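Side-chain contacts in oligopeptide-binding protein oppA (Lactococcus lactis, PDB 3DRF), which binds oligopeptides as the receptor of the OppABCDF ABC transporter, which takes them up into the cell: residues Y197-D202 / K217-G222; A47-G52 / F224-V229; K386-D391 / K434-K439. All blocks are in the same frame, centred on the assembly; numbering follows the deposited sequence. Where two conformers were deposited one is given.

Contact 1 of 3, residues Y197-D202 / K217-G222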
loop_
_atom_site.group_PDB
_atom_site.type_symbol
_atom_site.label_atom_id
_atom_site.label_comp_id
_atom_site.label_asym_id
_atom_site.label_seq_id
_atom_site.Cartn_x
_atom_site.Cartn_y
_atom_site.Cartn_z
ATOM N N TYR A 197 -16.289 -15.220 -10.175
ATOM C CA TYR A 197 -17.654 -14.727 -10.411
ATOM C C TYR A 197 -18.754 -15.797 -10.216
ATOM O O TYR A 197 -19.698 -15.538 -9.578
ATOM C CB TYR A 197 -17.744 -14.070 -11.793
ATOM C CG TYR A 197 -19.167 -13.688 -12.152
ATOM C CD1 TYR A 197 -19.783 -12.604 -11.567
ATOM C CD2 TYR A 197 -19.896 -14.457 -13.047
ATOM C CE1 TYR A 197 -21.099 -12.280 -11.903
ATOM C CE2 TYR A 197 -21.206 -14.123 -13.396
ATOM C CZ TYR A 197 -21.771 -13.052 -12.793
ATOM O OH TYR A 197 -23.082 -12.671 -13.089
ATOM N N GLN A 198 -18.567 -16.994 -10.742
ATOM C CA GLN A 198 -19.619 -18.014 -10.570
ATOM C C GLN A 198 -19.813 -18.379 -9.098
ATOM O O GLN A 198 -20.893 -18.646 -8.705
ATOM C CB GLN A 198 -19.311 -19.280 -11.399
ATOM C CG GLN A 198 -19.461 -19.122 -12.914
ATOM C CD GLN A 198 -20.860 -18.697 -13.340
ATOM O OE1 GLN A 198 -21.841 -19.086 -12.777
ATOM N NE2 GLN A 198 -20.918 -17.887 -14.354
ATOM N N TYR A 199 -18.742 -18.374 -8.314
ATOM C CA TYR A 199 -18.818 -18.667 -6.859
ATOM C C TYR A 199 -19.529 -17.558 -6.031
ATOM O O TYR A 199 -20.152 -17.830 -5.065
ATOM C CB TYR A 199 -17.394 -18.856 -6.357
ATOM C CG TYR A 199 -17.233 -19.372 -4.933
ATOM C CD1 TYR A 199 -17.753 -20.627 -4.546
ATOM C CD2 TYR A 199 -16.497 -18.661 -4.001
ATOM C CE1 TYR A 199 -17.553 -21.122 -3.279
ATOM C CE2 TYR A 199 -16.307 -19.153 -2.719
ATOM C CZ TYR A 199 -16.857 -20.378 -2.381
ATOM O OH TYR A 199 -16.693 -20.898 -1.098
ATOM N N LEU A 200 -19.380 -16.327 -6.477
ATOM C CA LEU A 200 -19.762 -15.128 -5.730
ATOM C C LEU A 200 -21.012 -14.403 -6.252
ATOM O O LEU A 200 -21.471 -13.493 -5.632
ATOM C CB LEU A 200 -18.564 -14.134 -5.741
ATOM C CG LEU A 200 -17.263 -14.671 -5.075
ATOM C CD1 LEU A 200 -16.130 -13.590 -5.175
ATOM C CD2 LEU A 200 -17.506 -15.027 -3.594
ATOM N N LYS A 201 -21.538 -14.839 -7.387
ATOM C CA LYS A 201 -22.592 -14.085 -8.081
ATOM C C LYS A 201 -23.941 -14.053 -7.340
ATOM O O LYS A 201 -24.707 -13.225 -7.632
ATOM C CB LYS A 201 -22.799 -14.600 -9.505
ATOM C CG LYS A 201 -23.305 -15.983 -9.533
ATOM C CD LYS A 201 -23.604 -16.410 -10.999
ATOM C CE LYS A 201 -24.292 -17.777 -10.994
ATOM N NZ LYS A 201 -24.508 -18.225 -12.400
ATOM N N ASP A 202 -24.149 -14.903 -6.362
ATOM C CA ASP A 202 -25.381 -14.794 -5.566
ATOM C C ASP A 202 -25.097 -14.355 -4.124
ATOM O O ASP A 202 -25.833 -14.719 -3.183
ATOM C CB ASP A 202 -26.165 -16.097 -5.581
ATOM C CG ASP A 202 -26.694 -16.465 -6.962
ATOM O OD1 ASP A 202 -27.032 -15.577 -7.780
ATOM O OD2 ASP A 202 -26.785 -17.679 -7.218
ATOM N N LYS A 217 -13.735 -18.990 3.585
ATOM C CA LYS A 217 -14.061 -20.081 2.648
ATOM C C LYS A 217 -13.998 -19.592 1.184
ATOM O O LYS A 217 -14.933 -19.683 0.490
ATOM C CB LYS A 217 -15.503 -20.644 2.923
ATOM C CG LYS A 217 -15.657 -21.411 4.293
ATOM C CD LYS A 217 -17.034 -22.130 4.399
ATOM C CE LYS A 217 -18.367 -21.257 4.514
ATOM N NZ LYS A 217 -19.758 -21.899 4.736
ATOM N N PRO A 218 -12.830 -19.038 0.797
ATOM C CA PRO A 218 -12.682 -18.524 -0.569
ATOM C C PRO A 218 -12.339 -19.596 -1.596
ATOM O O PRO A 218 -12.012 -20.660 -1.198
ATOM C CB PRO A 218 -11.494 -17.552 -0.409
ATOM C CG PRO A 218 -10.562 -18.329 0.573
ATOM C CD PRO A 218 -11.554 -18.964 1.560
ATOM N N LEU A 219 -12.442 -19.305 -2.877
ATOM C CA LEU A 219 -11.671 -19.987 -3.916
ATOM C C LEU A 219 -10.418 -19.175 -4.269
ATOM O O LEU A 219 -10.431 -17.957 -4.272
ATOM C CB LEU A 219 -12.499 -20.208 -5.208
ATOM C CG LEU A 219 -13.832 -20.959 -5.026
ATOM C CD1 LEU A 219 -14.491 -21.230 -6.406
ATOM C CD2 LEU A 219 -13.583 -22.301 -4.273
ATOM N N VAL A 220 -9.353 -19.903 -4.596
ATOM C CA VAL A 220 -8.076 -19.284 -4.988
ATOM C C VAL A 220 -7.492 -20.023 -6.176
ATOM O O VAL A 220 -7.970 -21.029 -6.625
ATOM C CB VAL A 220 -7.061 -19.239 -3.829
ATOM C CG1 VAL A 220 -7.687 -18.550 -2.597
ATOM C CG2 VAL A 220 -6.592 -20.692 -3.458
ATOM N N THR A 221 -6.435 -19.435 -6.686
ATOM C CA THR A 221 -5.784 -19.932 -7.918
ATOM C C THR A 221 -4.285 -20.343 -7.720
ATOM O O THR A 221 -3.689 -20.823 -8.605
ATOM C CB THR A 221 -5.812 -18.850 -9.055
ATOM O OG1 THR A 221 -4.988 -17.722 -8.704
ATOM C CG2 THR A 221 -7.256 -18.400 -9.374
ATOM N N GLY A 222 -3.741 -20.126 -6.543
ATOM C CA GLY A 222 -2.317 -20.292 -6.309
ATOM C C GLY A 222 -1.884 -21.743 -6.012
ATOM O O GLY A 222 -2.654 -22.648 -6.046
#
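Tyr199, on the short helix 197-200, meets the loop 217-222 with both its hydroxyl and one ring face, a worked example of an aromatic residue serving two kinds of interaction at once. The polar one is a hydrogen bond from Tyr199 OH to the backbone O of Lys217, 2.7 Å. This oxygen lies in plane at the ring edge; the hydroxyl approaches at a C=O...donor angle of 157°, tilted 23° from the carbonyl plane. A phenylalanine here would probably leave the Lys217 carbonyl without this donor and the ring joined to the loop mainly by its face against Leu219.

After helix 197-200 comes a connection without helix or strand, whose last part, 217-222, leads into strand 224-230 of this family 5 solute-binding protein.

The apolar interaction is CH-pi: Leu219 CG stands 3.6 Å from the centroid of the Tyr199 ring, close to the ring normal. Its CD1 branch lies over the root of the ring, 3.6 Å from Tyr199 CG. With CG of Tyr199 anti to the backbone N (chi1 -171°), the ring extends from the helix to the loop. A third kind, cation-pi, comes from Lys213, whose NZ also donates to Tyr199 O.

Contact 2 of 3, residues A47-G52 / F224-V229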
loop_
_atom_site.group_PDB
_atom_site.type_symbol
_atom_site.label_atom_id
_atom_site.label_comp_id
_atom_site.label_asym_id
_atom_site.label_seq_id
_atom_site.Cartn_x
_atom_site.Cartn_y
_atom_site.Cartn_z
ATOM N N ALA A 47 -8.877 -11.181 7.090
ATOM C CA ALA A 47 -8.939 -12.053 5.895
ATOM C C ALA A 47 -9.887 -11.448 4.850
ATOM O O ALA A 47 -10.984 -11.218 5.114
ATOM C CB ALA A 47 -9.420 -13.460 6.228
ATOM N N GLN A 48 -9.325 -11.173 3.692
ATOM C CA GLN A 48 -10.108 -10.686 2.509
ATOM C C GLN A 48 -9.355 -11.126 1.268
ATOM O O GLN A 48 -8.307 -10.628 0.962
ATOM C CB GLN A 48 -10.269 -9.153 2.539
ATOM C CG GLN A 48 -11.077 -8.613 1.307
ATOM C CD GLN A 48 -12.295 -9.508 0.989
ATOM O OE1 GLN A 48 -12.335 -10.157 0.011
ATOM N NE2 GLN A 48 -13.289 -9.463 1.854
ATOM N N TRP A 49 -9.916 -12.112 0.581
ATOM C CA TRP A 49 -9.193 -12.756 -0.523
ATOM C C TRP A 49 -9.334 -12.038 -1.857
ATOM O O TRP A 49 -8.646 -12.329 -2.788
ATOM C CB TRP A 49 -9.653 -14.252 -0.626
ATOM C CG TRP A 49 -9.189 -15.060 0.628
ATOM C CD1 TRP A 49 -9.864 -15.207 1.780
ATOM C CD2 TRP A 49 -7.930 -15.722 0.792
ATOM N NE1 TRP A 49 -9.109 -15.957 2.655
ATOM C CE2 TRP A 49 -7.925 -16.294 2.067
ATOM C CE3 TRP A 49 -6.799 -15.914 -0.045
ATOM C CZ2 TRP A 49 -6.842 -17.060 2.557
ATOM C CZ3 TRP A 49 -5.715 -16.639 0.461
ATOM C CH2 TRP A 49 -5.753 -17.203 1.762
ATOM N N LEU A 50 -10.236 -11.063 -1.888
ATOM C CA LEU A 50 -10.418 -10.212 -3.100
ATOM C C LEU A 50 -9.586 -8.947 -2.967
ATOM O O LEU A 50 -9.742 -8.190 -2.077
ATOM C CB LEU A 50 -11.905 -9.812 -3.285
ATOM C CG LEU A 50 -12.935 -10.954 -3.444
ATOM C CD1 LEU A 50 -14.305 -10.354 -3.743
ATOM C CD2 LEU A 50 -12.519 -11.968 -4.581
ATOM N N SER A 51 -8.633 -8.840 -3.911
ATOM C CA SER A 51 -7.711 -7.696 -3.907
ATOM C C SER A 51 -8.440 -6.366 -3.811
ATOM O O SER A 51 -8.057 -5.494 -3.029
ATOM C CB SER A 51 -6.832 -7.726 -5.160
ATOM O OG SER A 51 -5.847 -6.716 -5.156
ATOM N N GLY A 52 -9.509 -6.200 -4.574
ATOM C CA GLY A 52 -10.191 -4.922 -4.660
ATOM C C GLY A 52 -10.764 -4.478 -3.330
ATOM O O GLY A 52 -10.965 -3.286 -3.095
ATOM N N PHE A 224 -1.103 -23.214 -3.271
ATOM C CA PHE A 224 -1.773 -23.729 -2.079
ATOM C C PHE A 224 -3.185 -23.132 -2.001
ATOM O O PHE A 224 -3.467 -22.110 -2.549
ATOM C CB PHE A 224 -1.012 -23.350 -0.776
ATOM C CG PHE A 224 0.367 -24.009 -0.649
ATOM C CD1 PHE A 224 0.525 -25.156 0.101
ATOM C CD2 PHE A 224 1.459 -23.501 -1.317
ATOM C CE1 PHE A 224 1.750 -25.792 0.179
ATOM C CE2 PHE A 224 2.722 -24.116 -1.252
ATOM C CZ PHE A 224 2.863 -25.269 -0.483
ATOM N N LYS A 225 -4.052 -23.832 -1.347
ATOM C CA LYS A 225 -5.383 -23.339 -0.988
ATOM C C LYS A 225 -5.528 -23.294 0.517
ATOM O O LYS A 225 -4.945 -24.089 1.219
ATOM C CB LYS A 225 -6.458 -24.225 -1.615
ATOM C CG LYS A 225 -6.446 -25.662 -1.134
ATOM C CD LYS A 225 -7.559 -26.511 -1.802
ATOM C CE LYS A 225 -7.571 -27.916 -1.163
ATOM N NZ LYS A 225 -8.714 -28.719 -1.676
ATOM N N PRO A 226 -6.320 -22.352 1.013
ATOM C CA PRO A 226 -6.554 -22.223 2.450
ATOM C C PRO A 226 -7.616 -23.231 2.895
ATOM O O PRO A 226 -8.774 -23.037 2.700
ATOM C CB PRO A 226 -7.079 -20.767 2.575
ATOM C CG PRO A 226 -7.784 -20.460 1.282
ATOM C CD PRO A 226 -6.989 -21.257 0.227
ATOM N N GLU A 227 -7.158 -24.347 3.453
ATOM C CA GLU A 227 -8.069 -25.393 3.921
ATOM C C GLU A 227 -8.873 -24.918 5.123
ATOM O O GLU A 227 -10.048 -25.272 5.267
ATOM C CB GLU A 227 -7.298 -26.667 4.270
ATOM C CG GLU A 227 -8.176 -27.809 4.775
ATOM C CD GLU A 227 -8.944 -28.511 3.659
ATOM O OE1 GLU A 227 -8.695 -28.214 2.469
ATOM O OE2 GLU A 227 -9.797 -29.371 3.979
ATOM N N ASN A 228 -8.259 -24.157 5.988
ATOM C CA ASN A 228 -8.922 -23.522 7.120
ATOM C C ASN A 228 -8.405 -22.110 7.373
ATOM O O ASN A 228 -7.216 -21.836 7.212
ATOM C CB ASN A 228 -8.765 -24.373 8.381
ATOM C CG ASN A 228 -9.695 -23.940 9.497
ATOM O OD1 ASN A 228 -9.249 -23.509 10.560
ATOM N ND2 ASN A 228 -10.997 -24.053 9.259
ATOM N N VAL A 229 -9.290 -21.267 7.817
ATOM C CA VAL A 229 -8.955 -19.909 8.185
ATOM C C VAL A 229 -9.592 -19.616 9.546
ATOM O O VAL A 229 -10.769 -19.766 9.706
ATOM C CB VAL A 229 -9.519 -18.910 7.142
ATOM C CG1 VAL A 229 -9.248 -17.489 7.591
ATOM C CG2 VAL A 229 -8.923 -19.159 5.780
#
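Trp49 and Ala47 pack on Pro226 and Val229 in a wholly apolar contact between a loop and an edge strand. The loop follows strand 34-40; the edge strand, 224-230, is outermost in the five-stranded mixed sheet that also contains 34-40. Strand 224-230 turns a corner at a classic beta bulge, in which Glu227 and Asn228 both face Lys236 on the neighbouring strand. Side chains two apart in a regular strand share a face; the bulge and corner are consistent with Pro226 and Val229, three apart, both pointing toward the loop.

Trp49 gives the largest share of the buried surface, and its closest partner is Pro226. The proline covers one face of the indole, off-centre toward the rim of its six-membered ring: Pro226 CG is 4.1 Å from the centroid of that ring and 25° off its normal, a CH-pi contact. Pro226 CB comes closer to the rim, 3.7 Å from Trp49 CZ2. The indole is sent across to the strand with its CG anti to the carbonyl carbon (chi1 -67°), and its polar end is satisfied elsewhere, NE1 donating to the backbone O of Thr215. Phe59 meets the tryptophan edge-to-face, and Tyr237 of strand 234-239 also touches it.

Val229 makes the looser part of the contact. Its two methyls divide between partners, CG2 lying obliquely to the indole and CG1 turning to Ala47.

Gln48 uses both amide atoms: NE2 bonds to Thr214 OG1 outside the segment, while Gln48 OE1 takes the backbone N of Leu50 at 3.0 Å, in the carbonyl plane and on a lone pair, with an N-H...O angle of 158°.

Contact 3 of 3, residues K386-D391 / K434-K439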
loop_
_atom_site.group_PDB
_atom_site.type_symbol
_atom_site.label_atom_id
_atom_site.label_comp_id
_atom_site.label_asym_id
_atom_site.label_seq_id
_atom_site.Cartn_x
_atom_site.Cartn_y
_atom_site.Cartn_z
ATOM N N LYS A 386 11.056 30.659 12.366
ATOM C CA LYS A 386 11.046 31.810 11.441
ATOM C C LYS A 386 9.768 31.788 10.578
ATOM O O LYS A 386 9.133 32.766 10.445
ATOM C CB LYS A 386 12.312 31.788 10.579
ATOM C CG LYS A 386 12.405 32.960 9.597
ATOM C CD LYS A 386 13.754 32.914 8.852
ATOM C CE LYS A 386 13.899 33.938 7.788
ATOM N NZ LYS A 386 13.402 33.429 6.624
ATOM N N LEU A 387 9.444 30.618 9.997
ATOM C CA LEU A 387 8.264 30.460 9.148
ATOM C C LEU A 387 6.998 30.848 9.892
ATOM O O LEU A 387 6.151 31.482 9.361
ATOM C CB LEU A 387 8.149 29.006 8.638
ATOM C CG LEU A 387 9.139 28.661 7.519
ATOM C CD1 LEU A 387 9.215 27.161 7.360
ATOM C CD2 LEU A 387 8.649 29.235 6.140
ATOM N N LEU A 388 6.911 30.424 11.147
ATOM C CA LEU A 388 5.726 30.690 11.962
ATOM C C LEU A 388 5.647 32.182 12.348
ATOM O O LEU A 388 4.611 32.747 12.282
ATOM C CB LEU A 388 5.720 29.771 13.218
ATOM C CG LEU A 388 5.456 28.280 12.834
ATOM C CD1 LEU A 388 5.707 27.409 14.079
ATOM C CD2 LEU A 388 4.028 28.150 12.292
ATOM N N ASP A 389 6.784 32.765 12.727
ATOM C CA ASP A 389 6.863 34.207 13.042
ATOM C C ASP A 389 6.410 35.018 11.812
ATOM O O ASP A 389 5.597 35.869 11.930
ATOM C CB ASP A 389 8.312 34.641 13.368
ATOM C CG ASP A 389 8.710 34.380 14.776
ATOM O OD1 ASP A 389 7.860 34.063 15.600
ATOM O OD2 ASP A 389 9.874 34.433 15.022
ATOM N N GLU A 390 6.959 34.683 10.652
ATOM C CA GLU A 390 6.643 35.372 9.367
ATOM C C GLU A 390 5.175 35.267 8.978
ATOM O O GLU A 390 4.645 36.125 8.352
ATOM C CB GLU A 390 7.538 34.857 8.224
ATOM C CG GLU A 390 8.994 35.263 8.328
ATOM C CD GLU A 390 9.877 34.633 7.300
ATOM O OE1 GLU A 390 9.515 33.657 6.643
ATOM O OE2 GLU A 390 10.968 35.120 7.191
ATOM N N ASP A 391 4.509 34.188 9.380
ATOM C CA ASP A 391 3.109 33.943 9.053
ATOM C C ASP A 391 2.124 34.450 10.108
ATOM O O ASP A 391 1.007 34.224 10.032
ATOM C CB ASP A 391 2.886 32.421 8.778
ATOM C CG ASP A 391 1.621 32.128 8.023
ATOM O OD1 ASP A 391 1.340 32.761 7.056
ATOM O OD2 ASP A 391 0.854 31.334 8.495
ATOM N N LYS A 434 6.540 21.310 20.560
ATOM C CA LYS A 434 6.509 22.285 21.664
ATOM C C LYS A 434 7.662 23.308 21.527
ATOM O O LYS A 434 7.461 24.460 21.796
ATOM C CB LYS A 434 6.533 21.543 22.993
ATOM C CG LYS A 434 6.496 22.494 24.223
ATOM C CD LYS A 434 6.376 21.677 25.503
ATOM C CE LYS A 434 6.207 22.573 26.775
ATOM N NZ LYS A 434 6.397 21.747 28.011
ATOM N N LYS A 435 8.836 22.861 21.100
ATOM C CA LYS A 435 9.965 23.786 20.851
ATOM C C LYS A 435 9.630 24.874 19.843
ATOM O O LYS A 435 10.202 25.936 19.906
ATOM C CB LYS A 435 11.242 23.062 20.379
ATOM C CG LYS A 435 11.816 22.011 21.353
ATOM C CD LYS A 435 12.989 21.248 20.678
ATOM C CE LYS A 435 13.537 20.168 21.558
ATOM N NZ LYS A 435 14.643 19.530 20.892
ATOM N N ILE A 436 8.727 24.612 18.917
ATOM C CA ILE A 436 8.321 25.653 17.928
ATOM C C ILE A 436 6.960 26.286 18.221
ATOM O O ILE A 436 6.423 26.938 17.419
ATOM C CB ILE A 436 8.366 25.158 16.446
ATOM C CG1 ILE A 436 7.357 24.005 16.232
ATOM C CG2 ILE A 436 9.862 24.723 16.036
ATOM C CD1 ILE A 436 7.029 23.715 14.756
ATOM N N GLY A 437 6.448 26.057 19.411
ATOM C CA GLY A 437 5.224 26.683 19.886
ATOM C C GLY A 437 3.921 26.123 19.321
ATOM O O GLY A 437 2.941 26.765 19.288
ATOM N N VAL A 438 3.983 24.851 18.974
ATOM C CA VAL A 438 2.804 24.113 18.502
ATOM C C VAL A 438 2.423 23.080 19.562
ATOM O O VAL A 438 3.215 22.260 19.946
ATOM C CB VAL A 438 3.109 23.421 17.158
ATOM C CG1 VAL A 438 1.841 22.637 16.670
ATOM C CG2 VAL A 438 3.536 24.492 16.131
ATOM N N LYS A 439 1.196 23.158 20.024
ATOM C CA LYS A 439 0.666 22.235 21.006
ATOM C C LYS A 439 -0.003 21.047 20.299
ATOM O O LYS A 439 -0.941 21.181 19.603
ATOM C CB LYS A 439 -0.358 22.898 21.935
ATOM C CG LYS A 439 -0.758 21.978 23.093
ATOM C CD LYS A 439 -2.009 22.480 23.792
ATOM C CE LYS A 439 -1.651 23.563 24.671
ATOM N NZ LYS A 439 -2.806 24.053 25.518
#
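Leu388, near the end of helix 381-390, touches Ile436 and Val438 just beyond helix 422-435, and one methyl does nearly all the work. Its CD1 lies 3.4 Å from the backbone O of Ile436, 4.0 Å from Ile436 CD1 and 4.2 Å from Val438 CG2, so a single branch is fitted among a carbonyl and two aliphatic ends. The leucine and isoleucine side chains cross at about a right angle and meet methyl to methyl. Ile436 carries its CG1 between the backbone N and the carbonyl carbon (chi1 63°), a placing that brings CD1 in front of the leucine. This buried patch is small, but it is widened by helix 330-339, where Ala335 lies against Leu388 and Ala339 against Ile436.

The Ile436 carbonyl, although it faces a methyl, is not left without a polar partner: Arg402 NE donates to it. The same arginine forms a salt bridge with Asp389 through NH1, linking the two segments by way of strand 401-404.

On the solvent side the contact gives way to charged side chains that do not meet across it. Lys386 reaches one helical turn along to Glu390, its NZ 3.0 Å from OE2, approaching on the syn side but 29° out of the carboxylate plane. Lys435 turns instead to Gln432, and Lys439 pairs with Glu408.

Gly437, at positive phi, returns its N to Lys434 O at 3.0 Å as the C-prime residue of a Schellman motif. The motif ends helix 422-435 and releases the chain into strand 439-442, which lies parallel to 407-414: the arrival end of a beta-alpha-beta crossover.

Overall arrangement
Contacts 1 and 2 form one neighbourhood, with centres 10 Å apart, whereas contact 3 lies about 55 and 49 Å from their centres. Along the chain, contact 1 is nested within the loop closed by contact 2, and contact 3 follows both. Pro218 joins the first two by packing on Trp49 and Pro226, and Val220 touches the same pair, so the loop 217-222 lies against the edge of the five-stranded sheet. Contact 3 instead belongs to a second mixed sheet, which its segment 434-439 enters at strand 439-442. Contacts 1 and 2 thus lie on one side of the chain's centre and contact 3 on the other, in a Venus fly-trap receptor closed round a peptide.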